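Local coordinates for protein alkaline serine protease AL20 (Nesterenkonia abyssinica, PDB 3CP7) that probably cleaves peptide bonds as a secreted, thermostable alkaline serine protease with a trypsin-like fold, at residues 26-31 / 35-40; 123-128 / 158-163. All blocks are in the same frame, centred on the assembly; numbering follows the deposited sequence.

Contact 1. Residues 26-31 / 35-40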
ATOM      1  N   ASN A  26      18.224   0.111   0.483  1.00  7.73           N
ATOM      2  CA  ASN A  26      18.956   0.530   1.662  1.00  8.31           C
ATOM      3  C   ASN A  26      18.175   0.254   2.931  1.00  8.09           C
ATOM      4  O   ASN A  26      17.008   0.591   3.007  1.00  7.97           O
ATOM      5  CB  ASN A  26      19.271   2.027   1.555  1.00  8.21           C
ATOM      6  CG  ASN A  26      20.179   2.519   2.673  1.00  8.50           C
ATOM      7  OD1 ASN A  26      21.292   2.015   2.849  1.00  8.94           O
ATOM      8  ND2 ASN A  26      19.709   3.513   3.430  1.00  8.53           N
ATOM      9  N   ILE A  27      18.835  -0.334   3.932  1.00  7.90           N
ATOM     10  CA  ILE A  27      18.198  -0.553   5.231  1.00  8.16           C
ATOM     11  C   ILE A  27      17.991   0.781   5.940  1.00  8.06           C
ATOM     12  O   ILE A  27      18.954   1.512   6.199  1.00  8.62           O
ATOM     13  CB  ILE A  27      19.020  -1.483   6.164  1.00  7.88           C
ATOM     14  CG1 ILE A  27      19.339  -2.811   5.472  1.00  8.80           C
ATOM     15  CG2 ILE A  27      18.263  -1.716   7.476  1.00  9.59           C
ATOM     16  CD1 ILE A  27      20.329  -3.693   6.256  1.00  9.41           C
ATOM     17  N   VAL A  28      16.733   1.089   6.246  1.00  8.18           N
ATOM     18  CA  VAL A  28      16.386   2.292   7.002  1.00  8.52           C
ATOM     19  C   VAL A  28      15.893   1.881   8.385  1.00  8.54           C
ATOM     20  O   VAL A  28      15.270   0.830   8.544  1.00  8.90           O
ATOM     21  CB  VAL A  28      15.340   3.177   6.267  1.00  8.23           C
ATOM     22  CG1 VAL A  28      15.997   3.836   5.048  1.00  9.71           C
ATOM     23  CG2 VAL A  28      14.067   2.381   5.892  1.00  9.47           C
ATOM     24  N   ALA A  29      16.209   2.699   9.387  1.00  9.63           N
ATOM     25  CA  ALA A  29      15.825   2.383  10.770  1.00 10.06           C
ATOM     26  C   ALA A  29      14.328   2.151  10.841  1.00 10.74           C
ATOM     27  O   ALA A  29      13.564   2.952  10.315  1.00 12.00           O
ATOM     28  CB  ALA A  29      16.226   3.504  11.689  1.00 11.40           C
ATOM     29  N   SER A  30      13.910   1.055  11.470  1.00 10.55           N
ATOM     30  CA  SER A  30      12.492   0.707  11.527  1.00 10.88           C
ATOM     31  C   SER A  30      12.152  -0.061  12.785  1.00 10.69           C
ATOM     32  O   SER A  30      12.958  -0.861  13.265  1.00 10.64           O
ATOM     33  CB  SER A  30      12.127  -0.163  10.329  1.00 11.16           C
ATOM     34  OG  SER A  30      12.815  -1.401  10.357  1.00 14.99           O
ATOM     35  N   ALA A  31      10.940   0.146  13.298  1.00 10.67           N
ATOM     36  CA  ALA A  31      10.487  -0.643  14.452  1.00 10.87           C
ATOM     37  C   ALA A  31      10.590  -2.148  14.179  1.00 10.60           C
ATOM     38  O   ALA A  31      11.004  -2.922  15.059  1.00 11.60           O
ATOM     39  CB  ALA A  31       9.067  -0.270  14.844  1.00 11.52           C
ATOM     40  N   THR A  35      13.147  -3.364   7.339  1.00  8.75           N
ATOM     41  CA  THR A  35      12.660  -2.515   6.249  1.00  9.18           C
ATOM     42  C   THR A  35      13.783  -1.914   5.422  1.00  8.55           C
ATOM     43  O   THR A  35      14.701  -1.285   5.963  1.00  8.65           O
ATOM     44  CB  THR A  35      11.750  -1.403   6.794  1.00  9.75           C
ATOM     45  OG1 THR A  35      10.638  -1.990   7.474  1.00 10.65           O
ATOM     46  CG2 THR A  35      11.182  -0.530   5.670  1.00 10.71           C
ATOM     47  N   VAL A  36      13.679  -2.103   4.105  1.00  8.51           N
ATOM     48  CA  VAL A  36      14.545  -1.401   3.151  1.00  8.42           C
ATOM     49  C   VAL A  36      13.738  -0.430   2.291  1.00  8.15           C
ATOM     50  O   VAL A  36      12.597  -0.715   1.891  1.00  8.95           O
ATOM     51  CB  VAL A  36      15.372  -2.358   2.248  1.00  8.48           C
ATOM     52  CG1 VAL A  36      16.356  -3.176   3.076  1.00 10.26           C
ATOM     53  CG2 VAL A  36      14.471  -3.281   1.418  1.00  9.15           C
ATOM     54  N   ALA A  37      14.345   0.719   2.019  1.00  7.63           N
ATOM     55  CA  ALA A  37      13.803   1.694   1.085  1.00  7.85           C
ATOM     56  C   ALA A  37      14.301   1.366  -0.303  1.00  7.61           C
ATOM     57  O   ALA A  37      15.470   0.995  -0.500  1.00  7.87           O
ATOM     58  CB  ALA A  37      14.254   3.077   1.461  1.00  8.35           C
ATOM     59  N   THR A  38      13.405   1.515  -1.271  1.00  7.55           N
ATOM     60  CA  THR A  38      13.757   1.294  -2.665  1.00  7.48           C
ATOM     61  C   THR A  38      12.823   2.124  -3.547  1.00  7.33           C
ATOM     62  O   THR A  38      12.083   2.982  -3.040  1.00  7.46           O
ATOM     63  CB  THR A  38      13.729  -0.224  -3.007  1.00  7.73           C
ATOM     64  OG1 THR A  38      14.331  -0.435  -4.288  1.00  7.44           O
ATOM     65  CG2 THR A  38      12.313  -0.798  -3.001  1.00  7.48           C
ATOM     66  N   ALA A  39      12.871   1.901  -4.859  1.00  7.00           N
ATOM     67  CA  ALA A  39      11.950   2.570  -5.789  1.00  7.50           C
ATOM     68  C   ALA A  39      10.697   1.727  -5.961  1.00  7.72           C
ATOM     69  O   ALA A  39      10.750   0.498  -5.916  1.00  8.81           O
ATOM     70  CB  ALA A  39      12.621   2.802  -7.141  1.00  7.62           C
ATOM     71  N   GLY A  40       9.568   2.389  -6.190  1.00  7.73           N
ATOM     72  CA  GLY A  40       8.331   1.674  -6.497  1.00  8.39           C
ATOM     73  C   GLY A  40       8.499   0.731  -7.672  1.00  8.49           C
ATOM     74  O   GLY A  40       8.032  -0.407  -7.624  1.00  8.82           O
TER
HETATM   75  O   HOH W   1      15.039  -1.949   9.058  1.00  9.89           O
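Asn26 and Ala37 form an antiparallel hydrogen-bonded pair: Asn26 N donates to Ala37 O (3.1 Å), and Ala37 N returns a shorter bond to Asn26 O (2.8 Å). A third backbone bond, Val28 N to Thr35 O at 3.1 Å, follows beyond the non-hydrogen-bonded pair of Ile27 and Val36. Asn26 O also receives a CA-H...O contact from Val36 CA, so that one carbonyl meets two donors.

Past Val28 the two segments part and water 1 bridges them, accepting from Thr35 N (2.9 Å), donating to Val28 O and bonding Ser30 OG at 2.6 Å. A chi1 of 64° sets that hydroxyl between the backbone N and carbonyl carbon of Ser30, facing Thr35. Asn32 in the turn binds both Ser30 OG and Thr35 OG1.

Apolar contacts flank the backbone bonds. On one face Ile27 CG1 lies 3.8 Å from Val36 CG1; elsewhere Val28 CG1 reaches Ala37 CB at 4.1 Å.

This is the turn end of the beta hairpin made by strands 19-27 and 35-38, in the six-stranded barrel. Strand 93-97 pairs with the far edge of strand 35-38, helix 105-109 packs on Ile27, and Gln183 of strand 183-191 touches Val28 and Ala37.

Contact 2. Residues 123-128 / 158-163; sequences QYYSAY and QGIPCN
The phenol ring of Tyr125 and the terminal amide of Gln158 stand almost perpendicular, their planes 89° apart, and the two side chains cross at about a right angle. Neither Gln158 NE2 nor Ile160 CG2 sits squarely over a face or at an edge of the ring; both approach it obliquely. The ring of Trp173, from strand 172-175, also meets that of Tyr125, inclined to it.

Gln158 NE2 comes within 3.8 Å of Tyr125 OH, and the link between the two polar ends is made by water 2. This water accepts from Gln158 NE2 at 3.1 Å and from Gln123 N at 3.0 Å, and it forms a 2.7 Å hydrogen bond with Tyr125 OH. Three groups thus hold one water between the two segments. An extended chain beyond CG carries the Gln158 amide across to this site. The amide is held at both ends, NE2 by the water and OE1 by Gly122 N; Tyr125 OH has, besides the water, a weak hydrogen bond with Asn184 ND2.

Farther along, the contact becomes apolar. Ile160 divides its branches between two partners: CD1 meets Ala127 CB at 3.7 Å, whereas CG2 lies a looser 4.4 Å from Tyr125 CD1. With chi1 at 57°, CG1 lies between the backbone N and carbonyl carbon of Ile160, and the extended chi2 carries CD1 on to the alanine methyl.

The axes of the short segments 124-128 and 158-161 pass 8.8 Å apart at 72°. The contact packs side chains of two non-adjacent strands of the second beta domain of the trypsin-like fold, a six-stranded antiparallel sheet. Strand 142-150 lies between them, bonded to the 123-128 backbone through Cys144, Gly146 and Ala148 and joined to Cys162 by the Cys144-Cys162 disulfide. Strand 172-175 flanks strand 124-129 on its other edge.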
ATOM      1  N   GLN A 123      18.875  20.501  -1.804  1.00 12.44           N
ATOM      2  CA  GLN A 123      19.977  20.113  -0.929  1.00 12.86           C
ATOM      3  C   GLN A 123      21.066  19.350  -1.683  1.00 12.10           C
ATOM      4  O   GLN A 123      20.858  18.899  -2.809  1.00 12.31           O
ATOM      5  CB  GLN A 123      19.459  19.245   0.218  1.00 13.57           C
ATOM      6  CG  GLN A 123      18.423  19.913   1.111  1.00 16.51           C
ATOM      7  CD  GLN A 123      19.046  20.818   2.136  1.00 21.23           C
ATOM      8  OE1 GLN A 123      19.175  20.451   3.308  1.00 24.04           O
ATOM      9  NE2 GLN A 123      19.465  22.000   1.703  1.00 22.54           N
ATOM     10  N   TYR A 124      22.222  19.202  -1.039  1.00 11.99           N
ATOM     11  CA  TYR A 124      23.327  18.421  -1.562  1.00 11.57           C
ATOM     12  C   TYR A 124      23.168  16.958  -1.133  1.00 10.93           C
ATOM     13  O   TYR A 124      22.883  16.669   0.037  1.00 11.15           O
ATOM     14  CB  TYR A 124      24.656  18.982  -1.037  1.00 12.34           C
ATOM     15  CG  TYR A 124      25.882  18.290  -1.579  1.00 13.01           C
ATOM     16  CD1 TYR A 124      26.479  18.705  -2.763  1.00 13.99           C
ATOM     17  CD2 TYR A 124      26.448  17.216  -0.903  1.00 14.87           C
ATOM     18  CE1 TYR A 124      27.612  18.066  -3.256  1.00 15.29           C
ATOM     19  CE2 TYR A 124      27.570  16.573  -1.391  1.00 15.20           C
ATOM     20  CZ  TYR A 124      28.150  16.999  -2.564  1.00 14.57           C
ATOM     21  OH  TYR A 124      29.278  16.351  -3.030  1.00 16.85           O
ATOM     22  N   TYR A 125      23.382  16.053  -2.082  1.00  9.85           N
ATOM     23  CA  TYR A 125      23.200  14.628  -1.867  1.00  9.97           C
ATOM     24  C   TYR A 125      24.391  13.804  -2.290  1.00 10.11           C
ATOM     25  O   TYR A 125      25.142  14.178  -3.200  1.00 10.47           O
ATOM     26  CB  TYR A 125      22.004  14.115  -2.682  1.00  9.48           C
ATOM     27  CG  TYR A 125      20.660  14.583  -2.186  1.00  8.66           C
ATOM     28  CD1 TYR A 125      20.031  15.688  -2.762  1.00  8.68           C
ATOM     29  CD2 TYR A 125      20.017  13.930  -1.127  1.00  8.79           C
ATOM     30  CE1 TYR A 125      18.791  16.125  -2.312  1.00  8.95           C
ATOM     31  CE2 TYR A 125      18.774  14.361  -0.666  1.00  9.40           C
ATOM     32  CZ  TYR A 125      18.169  15.474  -1.263  1.00  8.84           C
ATOM     33  OH  TYR A 125      16.947  15.923  -0.842  1.00  9.52           O
ATOM     34  N   SER A 126      24.518  12.651  -1.636  1.00 10.02           N
ATOM     35  CA  SER A 126      25.342  11.549  -2.083  1.00  9.26           C
ATOM     36  C   SER A 126      24.405  10.374  -2.360  1.00  9.72           C
ATOM     37  O   SER A 126      23.699   9.912  -1.452  1.00  9.65           O
ATOM     38  CB  SER A 126      26.340  11.170  -0.988  1.00  9.61           C
ATOM     39  OG  SER A 126      27.196  12.264  -0.710  1.00  9.87           O
ATOM     40  N   ALA A 127      24.371   9.929  -3.614  1.00  8.88           N
ATOM     41  CA  ALA A 127      23.477   8.841  -4.040  1.00  9.05           C
ATOM     42  C   ALA A 127      24.298   7.606  -4.369  1.00  9.05           C
ATOM     43  O   ALA A 127      25.400   7.715  -4.901  1.00  9.18           O
ATOM     44  CB  ALA A 127      22.657   9.266  -5.243  1.00  9.47           C
ATOM     45  N   TYR A 128      23.762   6.433  -4.051  1.00  9.08           N
ATOM     46  CA  TYR A 128      24.495   5.175  -4.179  1.00  8.41           C
ATOM     47  C   TYR A 128      23.666   4.135  -4.896  1.00  8.26           C
ATOM     48  O   TYR A 128      22.436   4.168  -4.845  1.00  7.85           O
ATOM     49  CB  TYR A 128      24.914   4.658  -2.790  1.00  9.09           C
ATOM     50  CG  TYR A 128      25.928   5.572  -2.164  1.00  9.15           C
ATOM     51  CD1 TYR A 128      25.527   6.706  -1.466  1.00 10.27           C
ATOM     52  CD2 TYR A 128      27.294   5.323  -2.297  1.00 10.17           C
ATOM     53  CE1 TYR A 128      26.459   7.582  -0.916  1.00  8.84           C
ATOM     54  CE2 TYR A 128      28.236   6.193  -1.744  1.00 12.02           C
ATOM     55  CZ  TYR A 128      27.808   7.318  -1.074  1.00  9.75           C
ATOM     56  OH  TYR A 128      28.712   8.189  -0.516  1.00 12.17           O
ATOM     57  N   GLN A 158      13.374  15.713  -8.123  1.00  8.71           N
ATOM     58  CA  GLN A 158      14.604  16.501  -8.221  1.00  8.82           C
ATOM     59  C   GLN A 158      15.670  15.699  -8.934  1.00  9.34           C
ATOM     60  O   GLN A 158      15.658  14.467  -8.889  1.00  9.00           O
ATOM     61  CB  GLN A 158      15.123  16.895  -6.840  1.00  9.57           C
ATOM     62  CG  GLN A 158      14.124  17.651  -5.990  1.00 10.07           C
ATOM     63  CD  GLN A 158      14.761  18.169  -4.720  1.00 11.23           C
ATOM     64  OE1 GLN A 158      15.127  19.339  -4.635  1.00 11.19           O
ATOM     65  NE2 GLN A 158      14.940  17.294  -3.743  1.00 10.46           N
ATOM     66  N   GLY A 159      16.591  16.406  -9.581  1.00  9.42           N
ATOM     67  CA  GLY A 159      17.675  15.767 -10.299  1.00  9.66           C
ATOM     68  C   GLY A 159      19.026  16.136  -9.737  1.00  9.63           C
ATOM     69  O   GLY A 159      19.224  17.249  -9.245  1.00  9.22           O
ATOM     70  N   ILE A 160      19.950  15.182  -9.802  1.00 10.13           N
ATOM     71  CA  ILE A 160      21.355  15.439  -9.490  1.00 10.42           C
ATOM     72  C   ILE A 160      22.260  14.937 -10.614  1.00 10.51           C
ATOM     73  O   ILE A 160      21.912  14.000 -11.317  1.00  9.90           O
ATOM     74  CB  ILE A 160      21.797  14.775  -8.148  1.00 10.80           C
ATOM     75  CG1 ILE A 160      21.558  13.248  -8.159  1.00 10.41           C
ATOM     76  CG2 ILE A 160      21.102  15.448  -6.972  1.00 10.34           C
ATOM     77  CD1 ILE A 160      22.121  12.500  -6.945  1.00 12.38           C
ATOM     78  N   PRO A 161      23.451  15.543 -10.772  1.00 11.10           N
ATOM     79  CA  PRO A 161      24.388  14.988 -11.750  1.00 11.38           C
ATOM     80  C   PRO A 161      24.808  13.577 -11.343  1.00 11.20           C
ATOM     81  O   PRO A 161      25.228  13.361 -10.198  1.00 11.39           O
ATOM     82  CB  PRO A 161      25.584  15.952 -11.696  1.00 11.84           C
ATOM     83  CG  PRO A 161      25.457  16.682 -10.399  1.00 13.56           C
ATOM     84  CD  PRO A 161      23.989  16.730 -10.075  1.00 11.45           C
ATOM     85  N   CYS A 162      24.669  12.622 -12.257  1.00 11.09           N
ATOM     86  CA  CYS A 162      24.897  11.221 -11.921  1.00 11.34           C
ATOM     87  C   CYS A 162      24.966  10.358 -13.156  1.00 11.75           C
ATOM     88  O   CYS A 162      24.051  10.377 -13.972  1.00 11.64           O
ATOM     89  CB  CYS A 162      23.752  10.715 -11.038  1.00 11.62           C
ATOM     90  SG  CYS A 162      23.992   9.050 -10.412  1.00 12.40           S
ATOM     91  N   ASN A 163      26.031   9.577 -13.267  1.00 11.52           N
ATOM     92  CA  ASN A 163      26.248   8.745 -14.444  1.00 11.91           C
ATOM     93  C   ASN A 163      25.802   7.287 -14.275  1.00 11.87           C
ATOM     94  O   ASN A 163      26.026   6.478 -15.161  1.00 12.14           O
ATOM     95  CB  ASN A 163      27.723   8.818 -14.892  1.00 12.13           C
ATOM     96  CG  ASN A 163      28.661   8.152 -13.906  1.00 13.73           C
ATOM     97  OD1 ASN A 163      28.260   7.763 -12.812  1.00 14.52           O
ATOM     98  ND2 ASN A 163      29.927   8.023 -14.291  1.00 17.40           N
TER
HETATM   99  O   HOH W   2      16.608  18.570  -1.447  1.00 11.52           O

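The two contacts illustrate how a trypsin-like protease is built from two beta domains, each with its own sheet. Contact 1 comes first along the chain and joins neighbouring strands of the six-stranded barrel; contact 2 follows in series and spans two strands of the second sheet that have a third between them. Their centres are 19 Å apart and their nearest atoms about 7 Å, so they do not touch. Strand 183-191, an outer member of the second sheet, reaches the hairpin of contact 1. A probable Ser169-His41-Asp91 triad draws on both halves: His41 directly follows residues 35-40, whereas Ser169 lies beyond residues 158-163.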